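Local coordinates for TfuA domain-containing protein (Methanosarcina acetivorans, PDB 6XP8), which takes part in peptide backbone thioamidation, probably working together with a YcaO enzyme, at residues Arg2-Thr7 and Arg21-Pro26; Tyr41-Ile46 and Lys71-Ala76; Glu61-Leu66 and Ser84-His89. All coordinates share one frame; numbering follows the deposited sequence.

Contacts 1 and 2 are buried strand pairings within one five-stranded parallel sheet of order 2-1-3-4-5, the order of flavodoxin-like folds; contact 3 lies outside the sheet, between a helix and a helix end, and is only partly buried. Contact 1 joins the outermost strand 23-25 to strand 3-6, and contact 2 joins strands 43-46 and 71-74; strands 3-6 and 43-46 are neighbours, linked by Val4 O and Gly45 N. Helix 59-67, which carries half of contact 3, connects the two strands of contact 2 and rests on Ile44, Ile46 and Val72. Backbone hydrogen bonds dominate the first two contacts, while the third has none and depends on aliphatic side chains packed on one another and on His89.

Contact 1: Arg2-Thr7 and Arg21-Pro26; sequences RAVIFT and RANYQP
Gln25 O takes two donors: the backbone N-H of Thr7 (Thr7 N to Gln25 O 3.1 Å) and, weakly, His13 NE2. Upstream the parallel ladder continues with Gln25 N to Ile5 O at 2.8 Å, then Ile5 N to Asn23 O and Asn23 N to Ala3 O. Ile5 and Tyr24 point the same way, side by side, and Ile5 CB lies 3.6 Å from Tyr24 CE1. Thr7 CG2 comes beside the same ring at CD1, while Thr7 OG1 bonds to Asp48; Tyr24 OH bonds to Leu20 O, which fixes the far end of the ring. Among the side chains turned the other way, Phe6 lies alongside the aliphatic part of Gln25, its CD1 3.6 Å from Gln25 CB. CG anti to the carbonyl carbon (chi1 -60°) places the ring beside Pro26, and chi2 near -88° turns its edge to Pro26 O, 3.4 Å from Phe6 CD1 and in the ring plane. Cut back to an alanine here, the side chain would no longer reach Gln25 or Leu33, and a gap beside them is likely to open, with Pro26 O losing its ring-edge neighbour. Helix 13-19 makes the beta-alpha-beta crossover between the strands and packs on Tyr24, as does helix 198-215, which also meets Ala3 and Ile5; helix 33-38 lies against Val4, Phe6 and Gln25, and strand 43-46 flanks strand 3-6.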
loop_
_atom_site.group_PDB
_atom_site.type_symbol
_atom_site.label_atom_id
_atom_site.label_comp_id
_atom_site.label_asym_id
_atom_site.label_seq_id
_atom_site.Cartn_x
_atom_site.Cartn_y
_atom_site.Cartn_z
ATOM N N ARG A 2 3.184 22.580 8.608
ATOM C CA ARG A 2 2.919 22.136 7.236
ATOM C C ARG A 2 3.210 20.643 7.089
ATOM O O ARG A 2 4.197 20.134 7.638
ATOM C CB ARG A 2 3.767 22.927 6.231
ATOM C CG ARG A 2 3.466 24.420 6.147
ATOM C CD ARG A 2 2.611 24.781 4.938
ATOM N NE ARG A 2 1.184 24.872 5.260
ATOM C CZ ARG A 2 0.221 24.123 4.720
ATOM N NH1 ARG A 2 0.498 23.198 3.804
ATOM N NH2 ARG A 2 -1.038 24.302 5.100
ATOM N N ALA A 3 2.342 19.956 6.348
ATOM C CA ALA A 3 2.516 18.533 6.049
ATOM C C ALA A 3 2.833 18.271 4.583
ATOM O O ALA A 3 2.303 18.940 3.691
ATOM C CB ALA A 3 1.288 17.741 6.460
ATOM N N VAL A 4 3.705 17.292 4.360
ATOM C CA VAL A 4 3.998 16.757 3.029
ATOM C C VAL A 4 3.667 15.256 3.010
ATOM O O VAL A 4 4.031 14.523 3.934
ATOM C CB VAL A 4 5.449 17.097 2.567
ATOM C CG1 VAL A 4 6.505 16.553 3.526
ATOM C CG2 VAL A 4 5.707 16.627 1.142
ATOM N N ILE A 5 2.939 14.825 1.978
ATOM C CA ILE A 5 2.498 13.424 1.842
ATOM C C ILE A 5 2.958 12.836 0.516
ATOM O O ILE A 5 2.689 13.395 -0.548
ATOM C CB ILE A 5 0.952 13.275 1.942
ATOM C CG1 ILE A 5 0.375 13.997 3.168
ATOM C CG2 ILE A 5 0.520 11.809 1.879
ATOM C CD1 ILE A 5 0.768 13.409 4.502
ATOM N N PHE A 6 3.641 11.697 0.588
ATOM C CA PHE A 6 4.095 10.992 -0.605
ATOM C C PHE A 6 3.114 9.874 -0.919
ATOM O O PHE A 6 3.055 8.874 -0.198
ATOM C CB PHE A 6 5.515 10.459 -0.402
ATOM C CG PHE A 6 6.524 11.537 -0.112
ATOM C CD1 PHE A 6 7.186 12.184 -1.155
ATOM C CD2 PHE A 6 6.804 11.918 1.202
ATOM C CE1 PHE A 6 8.113 13.189 -0.895
ATOM C CE2 PHE A 6 7.721 12.932 1.467
ATOM C CZ PHE A 6 8.383 13.562 0.416
ATOM N N THR A 7 2.328 10.068 -1.981
ATOM C CA THR A 7 1.279 9.117 -2.383
ATOM C C THR A 7 0.958 9.247 -3.888
ATOM O O THR A 7 1.734 9.857 -4.633
ATOM C CB THR A 7 0.032 9.166 -1.438
ATOM O OG1 THR A 7 -0.772 7.993 -1.624
ATOM C CG2 THR A 7 -0.821 10.423 -1.625
ATOM N N ARG A 21 -6.003 18.812 3.203
ATOM C CA ARG A 21 -5.178 19.775 2.470
ATOM C C ARG A 21 -3.751 19.656 2.988
ATOM O O ARG A 21 -3.472 19.927 4.157
ATOM C CB ARG A 21 -5.691 21.224 2.584
ATOM C CG ARG A 21 -4.797 22.238 1.868
ATOM C CD ARG A 21 -5.103 23.687 2.227
ATOM N NE ARG A 21 -6.005 24.307 1.260
ATOM C CZ ARG A 21 -5.751 25.407 0.551
ATOM N NH1 ARG A 21 -4.606 26.071 0.680
ATOM N NH2 ARG A 21 -6.669 25.857 -0.292
ATOM N N ALA A 22 -2.868 19.216 2.097
ATOM C CA ALA A 22 -1.448 19.059 2.372
ATOM C C ALA A 22 -0.683 19.227 1.066
ATOM O O ALA A 22 -1.286 19.354 -0.007
ATOM C CB ALA A 22 -1.172 17.687 2.978
ATOM N N ASN A 23 0.643 19.246 1.163
ATOM C CA ASN A 23 1.489 19.173 -0.018
ATOM C C ASN A 23 1.610 17.713 -0.453
ATOM O O ASN A 23 2.333 16.930 0.169
ATOM C CB ASN A 23 2.867 19.795 0.251
ATOM C CG ASN A 23 3.770 19.794 -0.975
ATOM O OD1 ASN A 23 3.476 19.158 -1.988
ATOM N ND2 ASN A 23 4.877 20.514 -0.887
ATOM N N TYR A 24 0.898 17.361 -1.524
ATOM C CA TYR A 24 0.976 16.014 -2.092
ATOM C C TYR A 24 2.091 15.901 -3.111
ATOM O O TYR A 24 2.193 16.703 -4.045
ATOM C CB TYR A 24 -0.377 15.549 -2.653
ATOM C CG TYR A 24 -1.363 15.332 -1.534
ATOM C CD1 TYR A 24 -1.329 14.159 -0.764
ATOM C CD2 TYR A 24 -2.287 16.319 -1.189
ATOM C CE1 TYR A 24 -2.204 13.974 0.298
ATOM C CE2 TYR A 24 -3.168 16.133 -0.133
ATOM C CZ TYR A 24 -3.127 14.959 0.605
ATOM O OH TYR A 24 -3.993 14.761 1.658
ATOM N N GLN A 25 2.936 14.903 -2.890
ATOM C CA GLN A 25 4.093 14.634 -3.729
ATOM C C GLN A 25 3.955 13.234 -4.326
ATOM O O GLN A 25 3.227 12.407 -3.773
ATOM C CB GLN A 25 5.387 14.743 -2.905
ATOM C CG GLN A 25 5.742 16.160 -2.456
ATOM C CD GLN A 25 6.023 17.116 -3.608
ATOM O OE1 GLN A 25 5.421 18.189 -3.696
ATOM N NE2 GLN A 25 6.932 16.734 -4.494
ATOM N N PRO A 26 4.658 12.953 -5.448
ATOM C CA PRO A 26 4.659 11.597 -6.014
ATOM C C PRO A 26 5.250 10.557 -5.037
ATOM O O PRO A 26 5.846 10.954 -4.016
ATOM C CB PRO A 26 5.560 11.736 -7.249
ATOM C CG PRO A 26 5.483 13.175 -7.608
ATOM C CD PRO A 26 5.422 13.889 -6.298
#

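Contact 2: Tyr41-Ile46 and Lys71-Ala76; sequences YKVIGI and KVVGGA
Lys71 opens the pairing: its N donates to Lys42 O at 3.0 Å, and its own O accepts Ile44 N at 2.8 Å. The same Lys71 O also receives the CA-H of Val43, so one oxygen serves two neighbouring donors. The base of the lysine crosses Val43 at an angle, Lys71 CB 4.2 Å from Val43 CG2, before the chain runs off. Val72 points to the opposite face. Its CG1, anti to the backbone N (chi1 -175°), touches Ile46 CD1 at 3.9 Å, a methyl-to-methyl meeting across the two strands that the extended Ile46 side chain reaches diagonally. Val73 returns to the side of Val43: its N bonds to Ile44 O at 2.9 Å, its O takes Ile46 N at 2.8 Å, and its CG2 comes within 4.5 Å of Val43 CG1 on the face where the paired Gly45 adds no side chain. Gly74 lies beside Ile46, its CA 3.2 Å from Ile46 O, and Gly75 N ends the ladder with a weak hydrogen bond to that oxygen. Helix 198-215 packs on Val43 and Val73, helix 59-67 on Ile44, Ile46 and Val72; that second helix makes the beta-alpha-beta crossover between these strands. The polar groups thus pair along the backbone, and the side chains between the strands and helices are almost wholly aliphatic, so the pairing is held by directional backbone bonds and the fit of aliphatic groups, with the charged side chains, Lys42 and Lys71, at its start.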
loop_
_atom_site.group_PDB
_atom_site.type_symbol
_atom_site.label_atom_id
_atom_site.label_comp_id
_atom_site.label_asym_id
_atom_site.label_seq_id
_atom_site.Cartn_x
_atom_site.Cartn_y
_atom_site.Cartn_z
ATOM N N TYR A 41 9.047 21.790 7.103
ATOM C CA TYR A 41 7.847 20.943 7.267
ATOM C C TYR A 41 7.872 20.200 8.608
ATOM O O TYR A 41 8.933 19.776 9.079
ATOM C CB TYR A 41 7.676 19.963 6.092
ATOM C CG TYR A 41 7.102 20.575 4.825
ATOM C CD1 TYR A 41 7.895 21.364 3.978
ATOM C CD2 TYR A 41 5.767 20.356 4.461
ATOM C CE1 TYR A 41 7.373 21.927 2.821
ATOM C CE2 TYR A 41 5.237 20.911 3.302
ATOM C CZ TYR A 41 6.048 21.695 2.485
ATOM O OH TYR A 41 5.541 22.248 1.335
ATOM N N LYS A 42 6.693 20.056 9.216
ATOM C CA LYS A 42 6.583 19.506 10.571
ATOM C C LYS A 42 6.156 18.042 10.620
ATOM O O LYS A 42 6.493 17.332 11.568
ATOM C CB LYS A 42 5.656 20.365 11.443
ATOM C CG LYS A 42 6.237 21.716 11.855
ATOM C CD LYS A 42 7.417 21.573 12.813
ATOM C CE LYS A 42 8.319 22.796 12.761
ATOM N NZ LYS A 42 9.491 22.644 13.670
ATOM N N VAL A 43 5.404 17.607 9.608
ATOM C CA VAL A 43 4.953 16.212 9.507
ATOM C C VAL A 43 5.173 15.701 8.082
ATOM O O VAL A 43 4.840 16.391 7.111
ATOM C CB VAL A 43 3.464 16.021 9.929
ATOM C CG1 VAL A 43 3.068 14.547 9.883
ATOM C CG2 VAL A 43 3.202 16.553 11.336
ATOM N N ILE A 44 5.761 14.508 7.979
ATOM C CA ILE A 44 5.867 13.766 6.716
ATOM C C ILE A 44 4.975 12.525 6.806
ATOM O O ILE A 44 5.081 11.748 7.751
ATOM C CB ILE A 44 7.325 13.327 6.405
ATOM C CG1 ILE A 44 8.248 14.550 6.258
ATOM C CG2 ILE A 44 7.376 12.459 5.140
ATOM C CD1 ILE A 44 9.733 14.242 6.366
ATOM N N GLY A 45 4.107 12.351 5.813
ATOM C CA GLY A 45 3.376 11.101 5.630
ATOM C C GLY A 45 3.977 10.329 4.471
ATOM O O GLY A 45 4.020 10.827 3.343
ATOM N N ILE A 46 4.472 9.129 4.759
ATOM C CA ILE A 46 4.954 8.235 3.707
ATOM C C ILE A 46 3.876 7.181 3.493
ATOM O O ILE A 46 3.604 6.382 4.388
ATOM C CB ILE A 46 6.316 7.570 4.042
ATOM C CG1 ILE A 46 7.403 8.631 4.319
ATOM C CG2 ILE A 46 6.733 6.640 2.904
ATOM C CD1 ILE A 46 8.694 8.071 4.895
ATOM N N LYS A 71 7.814 14.802 12.556
ATOM C CA LYS A 71 7.053 13.586 12.810
ATOM C C LYS A 71 6.912 12.837 11.489
ATOM O O LYS A 71 6.647 13.449 10.457
ATOM C CB LYS A 71 5.684 13.909 13.414
ATOM C CG LYS A 71 5.762 14.805 14.644
ATOM C CD LYS A 71 4.560 14.635 15.558
ATOM C CE LYS A 71 4.783 15.321 16.903
ATOM N NZ LYS A 71 5.904 14.727 17.686
ATOM N N VAL A 72 7.140 11.527 11.519
ATOM C CA VAL A 72 7.041 10.700 10.310
ATOM C C VAL A 72 6.010 9.598 10.550
ATOM O O VAL A 72 6.150 8.799 11.482
ATOM C CB VAL A 72 8.411 10.110 9.865
ATOM C CG1 VAL A 72 8.277 9.357 8.540
ATOM C CG2 VAL A 72 9.462 11.210 9.716
ATOM N N VAL A 73 4.986 9.580 9.697
ATOM C CA VAL A 73 3.910 8.588 9.730
ATOM C C VAL A 73 4.037 7.744 8.473
ATOM O O VAL A 73 4.277 8.276 7.392
ATOM C CB VAL A 73 2.507 9.251 9.763
ATOM C CG1 VAL A 73 1.389 8.206 9.859
ATOM C CG2 VAL A 73 2.402 10.225 10.919
ATOM N N GLY A 74 3.894 6.429 8.633
ATOM C CA GLY A 74 3.860 5.513 7.498
ATOM C C GLY A 74 2.736 4.507 7.567
ATOM O O GLY A 74 2.344 4.074 8.649
ATOM N N GLY A 75 2.215 4.145 6.396
ATOM C CA GLY A 75 1.259 3.054 6.258
ATOM C C GLY A 75 0.983 2.701 4.809
ATOM O O GLY A 75 1.507 3.347 3.881
ATOM N N ALA A 76 0.148 1.673 4.634
ATOM C CA ALA A 76 -0.371 1.185 3.333
ATOM C C ALA A 76 0.630 0.431 2.449
ATOM O O ALA A 76 0.372 -0.709 2.045
ATOM C CB ALA A 76 -1.072 2.295 2.544
#

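Contact 3: Glu61-Leu66 and Ser84-His89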
loop_
_atom_site.group_PDB
_atom_site.type_symbol
_atom_site.label_atom_id
_atom_site.label_comp_id
_atom_site.label_asym_id
_atom_site.label_seq_id
_atom_site.Cartn_x
_atom_site.Cartn_y
_atom_site.Cartn_z
ATOM N N GLU A 61 17.570 8.561 5.930
ATOM C CA GLU A 61 16.743 9.721 5.588
ATOM C C GLU A 61 15.596 9.936 6.570
ATOM O O GLU A 61 15.325 11.071 6.971
ATOM C CB GLU A 61 16.145 9.550 4.199
ATOM C CG GLU A 61 17.149 9.356 3.084
ATOM C CD GLU A 61 16.449 9.195 1.761
ATOM O OE1 GLU A 61 15.621 10.066 1.432
ATOM O OE2 GLU A 61 16.723 8.203 1.066
ATOM N N ILE A 62 14.923 8.842 6.929
ATOM C CA ILE A 62 13.800 8.880 7.866
ATOM C C ILE A 62 14.322 9.275 9.253
ATOM O O ILE A 62 13.762 10.173 9.890
ATOM C CB ILE A 62 12.994 7.552 7.866
ATOM C CG1 ILE A 62 12.232 7.414 6.535
ATOM C CG2 ILE A 62 12.024 7.481 9.047
ATOM C CD1 ILE A 62 11.913 5.990 6.121
ATOM N N LEU A 63 15.411 8.636 9.682
ATOM C CA LEU A 63 16.051 8.957 10.964
ATOM C C LEU A 63 16.515 10.410 11.071
ATOM O O LEU A 63 16.387 11.014 12.143
ATOM C CB LEU A 63 17.204 7.992 11.269
ATOM C CG LEU A 63 16.835 6.529 11.555
ATOM C CD1 LEU A 63 18.084 5.657 11.589
ATOM C CD2 LEU A 63 16.034 6.375 12.840
ATOM N N SER A 64 17.033 10.965 9.970
ATOM C CA SER A 64 17.427 12.380 9.911
ATOM C C SER A 64 16.228 13.296 10.179
ATOM O O SER A 64 16.314 14.221 11.001
ATOM C CB SER A 64 18.080 12.722 8.564
ATOM O OG SER A 64 18.472 14.085 8.523
ATOM N N ALA A 65 15.114 13.015 9.497
ATOM C CA ALA A 65 13.858 13.748 9.685
ATOM C C ALA A 65 13.365 13.692 11.137
ATOM O O ALA A 65 12.999 14.726 11.708
ATOM C CB ALA A 65 12.790 13.231 8.723
ATOM N N LEU A 66 13.386 12.495 11.724
ATOM C CA LEU A 66 12.968 12.282 13.116
ATOM C C LEU A 66 13.851 13.043 14.107
ATOM O O LEU A 66 13.336 13.652 15.050
ATOM C CB LEU A 66 12.938 10.785 13.461
ATOM C CG LEU A 66 11.886 9.908 12.761
ATOM C CD1 LEU A 66 12.248 8.442 12.902
ATOM C CD2 LEU A 66 10.476 10.178 13.281
ATOM N N SER A 84 7.323 -0.505 10.000
ATOM C CA SER A 84 7.600 -1.781 10.670
ATOM C C SER A 84 9.083 -1.943 11.027
ATOM O O SER A 84 9.424 -2.647 11.986
ATOM C CB SER A 84 7.112 -2.965 9.830
ATOM O OG SER A 84 8.001 -3.268 8.768
ATOM N N GLU A 85 9.946 -1.287 10.253
ATOM C CA GLU A 85 11.395 -1.324 10.467
ATOM C C GLU A 85 11.888 -0.248 11.426
ATOM O O GLU A 85 12.940 -0.415 12.053
ATOM C CB GLU A 85 12.145 -1.204 9.133
ATOM C CG GLU A 85 11.857 -2.328 8.147
ATOM C CD GLU A 85 12.172 -1.977 6.700
ATOM O OE1 GLU A 85 12.406 -0.792 6.381
ATOM O OE2 GLU A 85 12.176 -2.904 5.862
ATOM N N LEU A 86 11.141 0.855 11.536
ATOM C CA LEU A 86 11.624 2.041 12.251
ATOM C C LEU A 86 10.709 2.568 13.365
ATOM O O LEU A 86 10.953 3.663 13.892
ATOM C CB LEU A 86 11.967 3.164 11.251
ATOM C CG LEU A 86 13.060 2.893 10.206
ATOM C CD1 LEU A 86 12.946 3.859 9.039
ATOM C CD2 LEU A 86 14.458 2.944 10.813
ATOM N N ASP A 87 9.683 1.797 13.740
ATOM C CA ASP A 87 8.752 2.222 14.807
ATOM C C ASP A 87 9.408 2.403 16.173
ATOM O O ASP A 87 9.010 3.281 16.943
ATOM C CB ASP A 87 7.500 1.330 14.913
ATOM C CG ASP A 87 7.812 -0.170 14.951
ATOM O OD1 ASP A 87 8.986 -0.576 15.093
ATOM O OD2 ASP A 87 6.848 -0.955 14.825
ATOM N N THR A 88 10.422 1.583 16.448
ATOM C CA THR A 88 11.191 1.671 17.699
ATOM C C THR A 88 12.060 2.939 17.762
ATOM O O THR A 88 12.531 3.323 18.839
ATOM C CB THR A 88 12.065 0.417 17.935
ATOM O OG1 THR A 88 12.987 0.256 16.852
ATOM C CG2 THR A 88 11.203 -0.842 18.067
ATOM N N HIS A 89 12.243 3.583 16.607
ATOM C CA HIS A 89 13.034 4.811 16.473
ATOM C C HIS A 89 12.199 6.096 16.403
ATOM O O HIS A 89 12.754 7.199 16.315
ATOM C CB HIS A 89 13.937 4.712 15.243
ATOM C CG HIS A 89 15.074 3.754 15.403
ATOM N ND1 HIS A 89 15.045 2.471 14.900
ATOM C CD2 HIS A 89 16.280 3.894 16.005
ATOM C CE1 HIS A 89 16.179 1.860 15.189
ATOM N NE2 HIS A 89 16.945 2.701 15.860
#
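Ile62 and Leu86 both point toward the opposing segment and meet at an oblique angle. One methyl of the leucine, Leu86 CD1, does the touching: it sits 3.7 Å from Ile62 CG2 and 3.8 Å from Ile62 CD1, nestled against both branches of the isoleucine. Ile62 CG2 lies anti to the backbone N, with CG1 beside that N (chi1 -70°), which spreads the two branches around the leucine methyl. One residue on, Leu63 slants across His89 in a similar way. Its CD2 lies 3.6 Å from His89 CB and 3.8 Å from His89 CG, so it meets the root of the imidazole and not its nitrogens; the same methyl also approaches Leu86 CD2 at 4.3 Å. Leu66, a turn further along helix 59-67, brings CD1 to 3.7 Å from His89 O. The short 3-10 segment at 87-89 puts His89 in position, its N bonded to Leu86 O. Met91 packs on both Ile62 and Leu86, and Leu66 turns its other methyl, CD2, to Val72 of the sheet. No hydrogen bond spans the two segments, so the join rests on methyl packing, grading from buried Ile62 and Leu86 to the exposed histidine.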